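PDB 5K3J: acyl-coenzyme A oxidase acox-1.2 from Caenorhabditis elegans, which catalyses the FAD-dependent first step of peroxisomal beta-oxidation, desaturating the five-carbon side chain of asc-omega-C5-CoA on the way to shorter ascaroside pheromones. Local coordinates for residues D26-V31 with V605-I610; E329-D334 with K596-A601. All blocks are in the same frame, centred on the assembly; numbering follows the deposited sequence.

Contact 1. Residues D26-V31 with V605-I610; sequences DKMAAV and VDSFQI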
loop_
_atom_site.group_PDB
_atom_site.type_symbol
_atom_site.label_atom_id
_atom_site.label_comp_id
_atom_site.label_asym_id
_atom_site.label_seq_id
_atom_site.Cartn_x
_atom_site.Cartn_y
_atom_site.Cartn_z
ATOM N N ASP A 26 8.143 -6.034 -30.980
ATOM C CA ASP A 26 8.845 -4.840 -31.421
ATOM C C ASP A 26 7.826 -3.857 -31.975
ATOM O O ASP A 26 8.044 -2.644 -31.969
ATOM C CB ASP A 26 9.903 -5.176 -32.469
ATOM C CG ASP A 26 11.280 -5.377 -31.862
ATOM O OD1 ASP A 26 11.361 -5.746 -30.670
ATOM O OD2 ASP A 26 12.282 -5.164 -32.577
ATOM N N LYS A 27 6.701 -4.396 -32.440
ATOM C CA LYS A 27 5.606 -3.578 -32.944
ATOM C C LYS A 27 4.784 -3.015 -31.797
ATOM O O LYS A 27 4.373 -1.854 -31.829
ATOM C CB LYS A 27 4.710 -4.386 -33.881
ATOM C CG LYS A 27 5.031 -4.201 -35.353
ATOM C CD LYS A 27 6.382 -4.799 -35.711
ATOM C CE LYS A 27 6.697 -4.596 -37.183
ATOM N NZ LYS A 27 5.641 -5.186 -38.050
ATOM N N MET A 28 4.538 -3.843 -30.785
ATOM C CA MET A 28 3.786 -3.400 -29.619
ATOM C C MET A 28 4.555 -2.328 -28.853
ATOM O O MET A 28 3.970 -1.358 -28.372
ATOM C CB MET A 28 3.470 -4.572 -28.694
ATOM C CG MET A 28 2.720 -4.155 -27.440
ATOM S SD MET A 28 1.018 -3.658 -27.748
ATOM C CE MET A 28 0.224 -5.257 -27.834
ATOM N N ALA A 29 5.868 -2.509 -28.752
ATOM C CA ALA A 29 6.729 -1.545 -28.077
ATOM C C ALA A 29 6.595 -0.175 -28.729
ATOM O O ALA A 29 6.500 0.843 -28.040
ATOM C CB ALA A 29 8.171 -2.005 -28.102
ATOM N N ALA A 30 6.586 -0.164 -30.061
ATOM C CA ALA A 30 6.459 1.065 -30.836
ATOM C C ALA A 30 5.170 1.803 -30.504
ATOM O O ALA A 30 5.137 3.032 -30.431
ATOM C CB ALA A 30 6.523 0.751 -32.322
ATOM N N VAL A 31 4.108 1.034 -30.302
ATOM C CA VAL A 31 2.815 1.592 -29.935
ATOM C C VAL A 31 2.864 2.177 -28.529
ATOM O O VAL A 31 2.462 3.319 -28.304
ATOM C CB VAL A 31 1.708 0.526 -30.003
ATOM C CG1 VAL A 31 0.384 1.090 -29.512
ATOM C CG2 VAL A 31 1.579 -0.011 -31.419
ATOM N N VAL A 605 3.714 -8.025 -21.639
ATOM C CA VAL A 605 4.562 -7.310 -20.690
ATOM C C VAL A 605 6.010 -7.250 -21.175
ATOM O O VAL A 605 6.716 -6.276 -20.908
ATOM C CB VAL A 605 4.507 -7.949 -19.284
ATOM C CG1 VAL A 605 3.104 -7.818 -18.696
ATOM C CG2 VAL A 605 4.935 -9.405 -19.332
ATOM N N ASP A 606 6.440 -8.281 -21.902
ATOM C CA ASP A 606 7.764 -8.297 -22.523
ATOM C C ASP A 606 7.883 -7.148 -23.512
ATOM O O ASP A 606 8.981 -6.681 -23.819
ATOM C CB ASP A 606 8.023 -9.628 -23.236
ATOM C CG ASP A 606 8.405 -10.738 -22.279
ATOM O OD1 ASP A 606 9.017 -10.436 -21.233
ATOM O OD2 ASP A 606 8.092 -11.913 -22.572
ATOM N N SER A 607 6.733 -6.697 -23.996
ATOM C CA SER A 607 6.659 -5.620 -24.970
ATOM C C SER A 607 7.114 -4.281 -24.404
ATOM O O SER A 607 7.615 -3.433 -25.143
ATOM C CB SER A 607 5.232 -5.498 -25.491
ATOM O OG SER A 607 4.807 -6.712 -26.079
ATOM N N PHE A 608 6.947 -4.087 -23.098
ATOM C CA PHE A 608 7.365 -2.840 -22.462
ATOM C C PHE A 608 8.887 -2.696 -22.530
ATOM O O PHE A 608 9.430 -1.620 -22.263
ATOM C CB PHE A 608 6.877 -2.776 -21.010
ATOM C CG PHE A 608 5.378 -2.664 -20.874
ATOM C CD1 PHE A 608 4.740 -1.448 -21.035
ATOM C CD2 PHE A 608 4.609 -3.776 -20.575
ATOM C CE1 PHE A 608 3.370 -1.341 -20.911
ATOM C CE2 PHE A 608 3.235 -3.674 -20.448
ATOM C CZ PHE A 608 2.616 -2.451 -20.619
ATOM N N GLN A 609 9.549 -3.795 -22.897
ATOM C CA GLN A 609 10.996 -3.866 -23.102
ATOM C C GLN A 609 11.774 -3.179 -21.987
ATOM O O GLN A 609 12.693 -2.401 -22.233
ATOM C CB GLN A 609 11.362 -3.291 -24.475
ATOM C CG GLN A 609 11.297 -4.357 -25.564
ATOM C CD GLN A 609 11.239 -3.795 -26.969
ATOM O OE1 GLN A 609 11.269 -2.583 -27.173
ATOM N NE2 GLN A 609 11.152 -4.685 -27.953
ATOM N N ILE A 610 11.385 -3.490 -20.754
ATOM C CA ILE A 610 12.104 -3.047 -19.569
ATOM C C ILE A 610 13.269 -3.986 -19.287
ATOM O O ILE A 610 13.065 -5.165 -19.000
ATOM C CB ILE A 610 11.179 -2.998 -18.342
ATOM C CG1 ILE A 610 9.929 -2.165 -18.648
ATOM C CG2 ILE A 610 11.922 -2.453 -17.134
ATOM C CD1 ILE A 610 8.858 -2.228 -17.567
#
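Gln-609 reaches across to Asp-26 and Ala-29 on helix 25-32, its chain extended beyond CG and its amide turned at 88° to the Asp-26 carboxylate. Of the two amide atoms, NE2 meets Asp-26 OD1 at 2.9 Å, but the N-H is bent to 123° and the bond is weak. The firmer polar partner is Arg-43, whose NE donates to Gln-609 OE1. That same oxygen lies 3.3 Å from Ala-29 CB, so the methyl packs against an atom already engaged elsewhere. The backbone oxygen of Ser-607 is also 3.3 Å from Ala-29 CB. The Ala-29 methyl is thus met by both a side-chain and a main-chain oxygen.

Next to it, Met-28 sends CG off anti to its backbone N (chi1 178°), laying that carbon 3.5 Å from Ser-607 CB before the chain bends away toward Tyr-350 and helix 549-569. Ser-607 OG, meanwhile, bonds back to Ser-603 O. With an alanine in place of Gln-609, Arg-43 NE would probably lose this acceptor, Asp-26 its weak amide partner, and a gap would open beside Ala-29. The approaching backbone is a type I beta turn from Asp-606 to Gln-609, where the chain leaves helical geometry with positive phi. Here a helix packs on a beta turn, joining the N-terminal region of the acyl-CoA oxidase fold to its C-terminal helical part, away from the annotated sites.

Contact 2. Residues E329-D334 with K596-A601; sequences EVKVLD and KIRPNA. With FAD (flavin-adenine dinucleotide), chain G.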
loop_
_atom_site.group_PDB
_atom_site.type_symbol
_atom_site.label_atom_id
_atom_site.label_comp_id
_atom_site.label_asym_id
_atom_site.label_seq_id
_atom_site.Cartn_x
_atom_site.Cartn_y
_atom_site.Cartn_z
ATOM N N GLU A 329 2.567 -29.883 -10.781
ATOM C CA GLU A 329 1.752 -28.741 -10.375
ATOM C C GLU A 329 1.515 -27.786 -11.542
ATOM O O GLU A 329 2.316 -27.725 -12.475
ATOM C CB GLU A 329 2.411 -27.998 -9.212
ATOM C CG GLU A 329 2.443 -28.784 -7.911
ATOM C CD GLU A 329 3.300 -28.120 -6.851
ATOM O OE1 GLU A 329 4.530 -28.030 -7.050
ATOM O OE2 GLU A 329 2.744 -27.688 -5.819
ATOM N N VAL A 330 0.414 -27.042 -11.486
ATOM C CA VAL A 330 0.084 -26.089 -12.540
ATOM C C VAL A 330 0.699 -24.716 -12.278
ATOM O O VAL A 330 0.885 -24.315 -11.128
ATOM C CB VAL A 330 -1.456 -25.943 -12.698
ATOM C CG1 VAL A 330 -2.069 -25.235 -11.491
ATOM C CG2 VAL A 330 -1.806 -25.205 -13.981
ATOM N N LYS A 331 1.029 -24.005 -13.352
ATOM C CA LYS A 331 1.436 -22.608 -13.253
ATOM C C LYS A 331 0.302 -21.786 -12.635
ATOM O O LYS A 331 -0.857 -21.926 -13.025
ATOM C CB LYS A 331 1.808 -22.054 -14.629
ATOM C CG LYS A 331 2.988 -22.755 -15.303
ATOM C CD LYS A 331 3.303 -22.117 -16.650
ATOM C CE LYS A 331 4.480 -22.784 -17.338
ATOM N NZ LYS A 331 4.841 -22.067 -18.591
ATOM N N VAL A 332 0.639 -20.928 -11.674
ATOM C CA VAL A 332 -0.372 -20.175 -10.935
ATOM C C VAL A 332 -1.076 -19.153 -11.815
ATOM O O VAL A 332 -2.165 -18.687 -11.486
ATOM C CB VAL A 332 0.237 -19.454 -9.716
ATOM C CG1 VAL A 332 0.621 -20.461 -8.641
ATOM C CG2 VAL A 332 1.432 -18.616 -10.138
ATOM N N LEU A 333 -0.459 -18.817 -12.943
ATOM C CA LEU A 333 -1.065 -17.897 -13.893
ATOM C C LEU A 333 -2.300 -18.516 -14.547
ATOM O O LEU A 333 -3.124 -17.813 -15.123
ATOM C CB LEU A 333 -0.046 -17.478 -14.961
ATOM C CG LEU A 333 -0.478 -16.448 -16.011
ATOM C CD1 LEU A 333 -1.016 -15.185 -15.349
ATOM C CD2 LEU A 333 0.675 -16.125 -16.953
ATOM N N ASP A 334 -2.436 -19.834 -14.448
ATOM C CA ASP A 334 -3.570 -20.522 -15.058
ATOM C C ASP A 334 -4.851 -20.338 -14.248
ATOM O O ASP A 334 -5.955 -20.395 -14.793
ATOM C CB ASP A 334 -3.268 -22.012 -15.229
ATOM C CG ASP A 334 -2.361 -22.288 -16.412
ATOM O OD1 ASP A 334 -2.200 -21.381 -17.255
ATOM O OD2 ASP A 334 -1.819 -23.408 -16.509
ATOM N N LYS A 596 -8.824 -15.386 -22.740
ATOM C CA LYS A 596 -8.368 -15.057 -24.084
ATOM C C LYS A 596 -7.008 -14.361 -24.061
ATOM O O LYS A 596 -6.183 -14.571 -24.949
ATOM C CB LYS A 596 -9.395 -14.179 -24.799
ATOM C CG LYS A 596 -9.636 -14.575 -26.247
ATOM C CD LYS A 596 -10.455 -13.522 -26.973
ATOM C CE LYS A 596 -11.044 -14.068 -28.265
ATOM N NZ LYS A 596 -11.746 -13.005 -29.038
ATOM N N ILE A 597 -6.781 -13.536 -23.040
ATOM C CA ILE A 597 -5.520 -12.811 -22.876
ATOM C C ILE A 597 -4.384 -13.738 -22.449
ATOM O O ILE A 597 -3.262 -13.631 -22.950
ATOM C CB ILE A 597 -5.656 -11.676 -21.831
ATOM C CG1 ILE A 597 -6.375 -10.472 -22.436
ATOM C CG2 ILE A 597 -4.296 -11.244 -21.300
ATOM C CD1 ILE A 597 -5.662 -9.873 -23.612
ATOM N N ARG A 598 -4.707 -14.653 -21.535
ATOM C CA ARG A 598 -3.751 -15.549 -20.870
ATOM C C ARG A 598 -2.520 -16.012 -21.680
ATOM O O ARG A 598 -1.400 -15.927 -21.174
ATOM C CB ARG A 598 -4.505 -16.783 -20.349
ATOM C CG ARG A 598 -3.618 -17.982 -20.030
ATOM C CD ARG A 598 -2.770 -17.754 -18.786
ATOM N NE ARG A 598 -1.867 -18.872 -18.527
ATOM C CZ ARG A 598 -0.616 -18.943 -18.977
ATOM N NH1 ARG A 598 -0.114 -17.957 -19.711
ATOM N NH2 ARG A 598 0.133 -20.000 -18.694
ATOM N N PRO A 599 -2.707 -16.507 -22.921
ATOM C CA PRO A 599 -1.499 -16.972 -23.615
ATOM C C PRO A 599 -0.564 -15.839 -24.048
ATOM O O PRO A 599 0.627 -16.080 -24.243
ATOM C CB PRO A 599 -2.059 -17.712 -24.833
ATOM C CG PRO A 599 -3.386 -17.094 -25.071
ATOM C CD PRO A 599 -3.925 -16.753 -23.718
ATOM N N ASN A 600 -1.093 -14.626 -24.186
ATOM C CA ASN A 600 -0.284 -13.468 -24.558
ATOM C C ASN A 600 0.293 -12.727 -23.354
ATOM O O ASN A 600 1.016 -11.744 -23.514
ATOM C CB ASN A 600 -1.109 -12.491 -25.393
ATOM C CG ASN A 600 -1.118 -12.840 -26.865
ATOM O OD1 ASN A 600 -0.108 -13.271 -27.421
ATOM N ND2 ASN A 600 -2.265 -12.650 -27.511
ATOM N N ALA A 601 -0.031 -13.209 -22.157
ATOM C CA ALA A 601 0.315 -12.538 -20.899
ATOM C C ALA A 601 1.784 -12.123 -20.807
ATOM O O ALA A 601 2.096 -10.964 -20.523
ATOM C CB ALA A 601 -0.042 -13.435 -19.716
HETATM P PA FAD G . 1.528 -19.134 -3.495
HETATM O O1A FAD G . 0.889 -20.402 -2.925
HETATM O O2A FAD G . 2.683 -19.499 -4.380
HETATM O O5B FAD G . 0.431 -18.317 -4.354
HETATM C C5B FAD G . 0.874 -17.209 -5.154
HETATM C C4B FAD G . -0.271 -16.831 -6.140
HETATM O O4B FAD G . -0.754 -17.913 -6.682
HETATM C C3B FAD G . -1.432 -16.185 -5.376
HETATM O O3B FAD G . -1.972 -15.203 -6.108
HETATM C C2B FAD G . -2.461 -17.338 -5.193
HETATM O O2B FAD G . -3.854 -16.784 -5.166
HETATM C C1B FAD G . -2.294 -18.060 -6.240
HETATM N N9A FAD G . -2.584 -19.432 -5.960
HETATM C C8A FAD G . -1.720 -20.364 -5.519
HETATM N N7A FAD G . -2.400 -21.531 -5.388
HETATM C C5A FAD G . -3.695 -21.310 -5.755
HETATM C C6A FAD G . -4.802 -22.150 -5.811
HETATM N N6A FAD G . -5.034 -23.524 -5.520
HETATM N N1A FAD G . -5.980 -21.674 -6.213
HETATM C C2A FAD G . -6.101 -20.365 -6.573
HETATM N N3A FAD G . -5.020 -19.541 -6.520
HETATM C C4A FAD G . -3.815 -20.025 -6.109
HETATM N N1 FAD G . 6.061 -19.653 6.562
HETATM C C2 FAD G . 6.460 -20.513 7.672
HETATM O O2 FAD G . 6.430 -21.719 7.543
HETATM N N3 FAD G . 6.893 -19.925 8.941
HETATM C C4 FAD G . 6.927 -18.521 9.094
HETATM O O4 FAD G . 7.297 -18.020 10.176
HETATM C C4X FAD G . 6.522 -17.640 7.964
HETATM N N5 FAD G . 6.556 -16.205 8.114
HETATM C C5X FAD G . 6.158 -15.344 7.003
HETATM C C6 FAD G . 6.192 -13.947 7.153
HETATM C C7 FAD G . 5.808 -13.115 6.084
HETATM C C7M FAD G . 5.927 -11.640 6.480
HETATM C C8 FAD G . 5.394 -13.676 4.871
HETATM C C8M FAD G . 4.963 -12.863 3.661
HETATM C C9 FAD G . 5.358 -15.076 4.713
HETATM C C9A FAD G . 5.739 -15.912 5.778
HETATM N N10 FAD G . 5.701 -17.379 5.622
HETATM C C10 FAD G . 6.095 -18.225 6.712
HETATM C "C1'" FAD G . 5.273 -17.988 4.344
HETATM C "C2'" FAD G . 3.760 -17.891 4.173
HETATM O "O2'" FAD G . 3.136 -18.638 5.159
HETATM C "C3'" FAD G . 3.406 -18.448 2.823
HETATM O "O3'" FAD G . 4.105 -17.736 1.833
HETATM C "C4'" FAD G . 1.926 -18.320 2.579
HETATM O "O4'" FAD G . 1.230 -19.112 3.513
HETATM C "C5'" FAD G . 1.620 -18.794 1.175
HETATM O "O5'" FAD G . 2.460 -18.096 0.267
HETATM P P FAD G . 2.914 -18.796 -1.097
HETATM O O1P FAD G . 4.395 -18.498 -1.348
HETATM O O2P FAD G . 2.711 -20.275 -1.014
HETATM O O3P FAD G . 2.047 -18.229 -2.286
#
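Arg-598 leaves its backbone with CG anti to N (chi1 162°) and then bends at chi2 (71°), which carries the guanidinium across to Leu-333 and Asp-334. There it takes the carboxylate side-on, with two nitrogens converging on one oxygen: NE lies 2.8 Å from Asp-334 OD1, and NH2 lies 3.1 Å from the same Asp-334 OD1. The oxygen sits at the edge of the guanidinium, almost in its plane, while the carboxylate itself is tilted by 33°. NE comes in nearly in line with the C-O bond; NH2 approaches on the syn side but well out of the carboxylate plane. This double grip would hold the guanidinium against rotation.

Leu-333 CD2 lies over one face, offset toward the rim, 3.4 Å from Arg-598 NH1. The same methyl packs on Ala-601 CB at 3.9 Å. Glu-17 is shared by Arg-598 NH2 and Lys-331 NZ and probably offsets the two like charges; Lys-331 NZ also pairs with Glu-16 and donates to Glu-13 O. On its far side the loop touches the cofactor, Val-332 CG1 lying 3.5 Å from FAD O4B.

Gln-339, from the FAD-binding helix 336-340, donates to Leu-333 O and touches Arg-598. Phe-343 of helix 343-363 packs on Leu-333, Arg-598 and Ala-601, so the loop between helices 287-315 and 336-340 meets the junction of helices 581-597 and 601-606 against helix 343-363.

Along the chain the segments come in the order 26-31, 329-334, 596-601, 605-610, so contact 1 joins the outer pair and contact 2 the inner one. Their centres lie about 19 Å apart, on the same side of the chain's centre, and their later segments adjoin through helices 581-597 and 601-606. Both lean on helix 343-363: Phe-343 serves contact 2, Tyr-350 and Phe-354 contact 1. The N-terminal helix 12-18 also reaches both, with Glu-17 at contact 2 and Arg-18 bridging to Asp-606. One stretch of the C-terminal helical region is therefore fastened both to the N-terminal part and to the loop beside FAD.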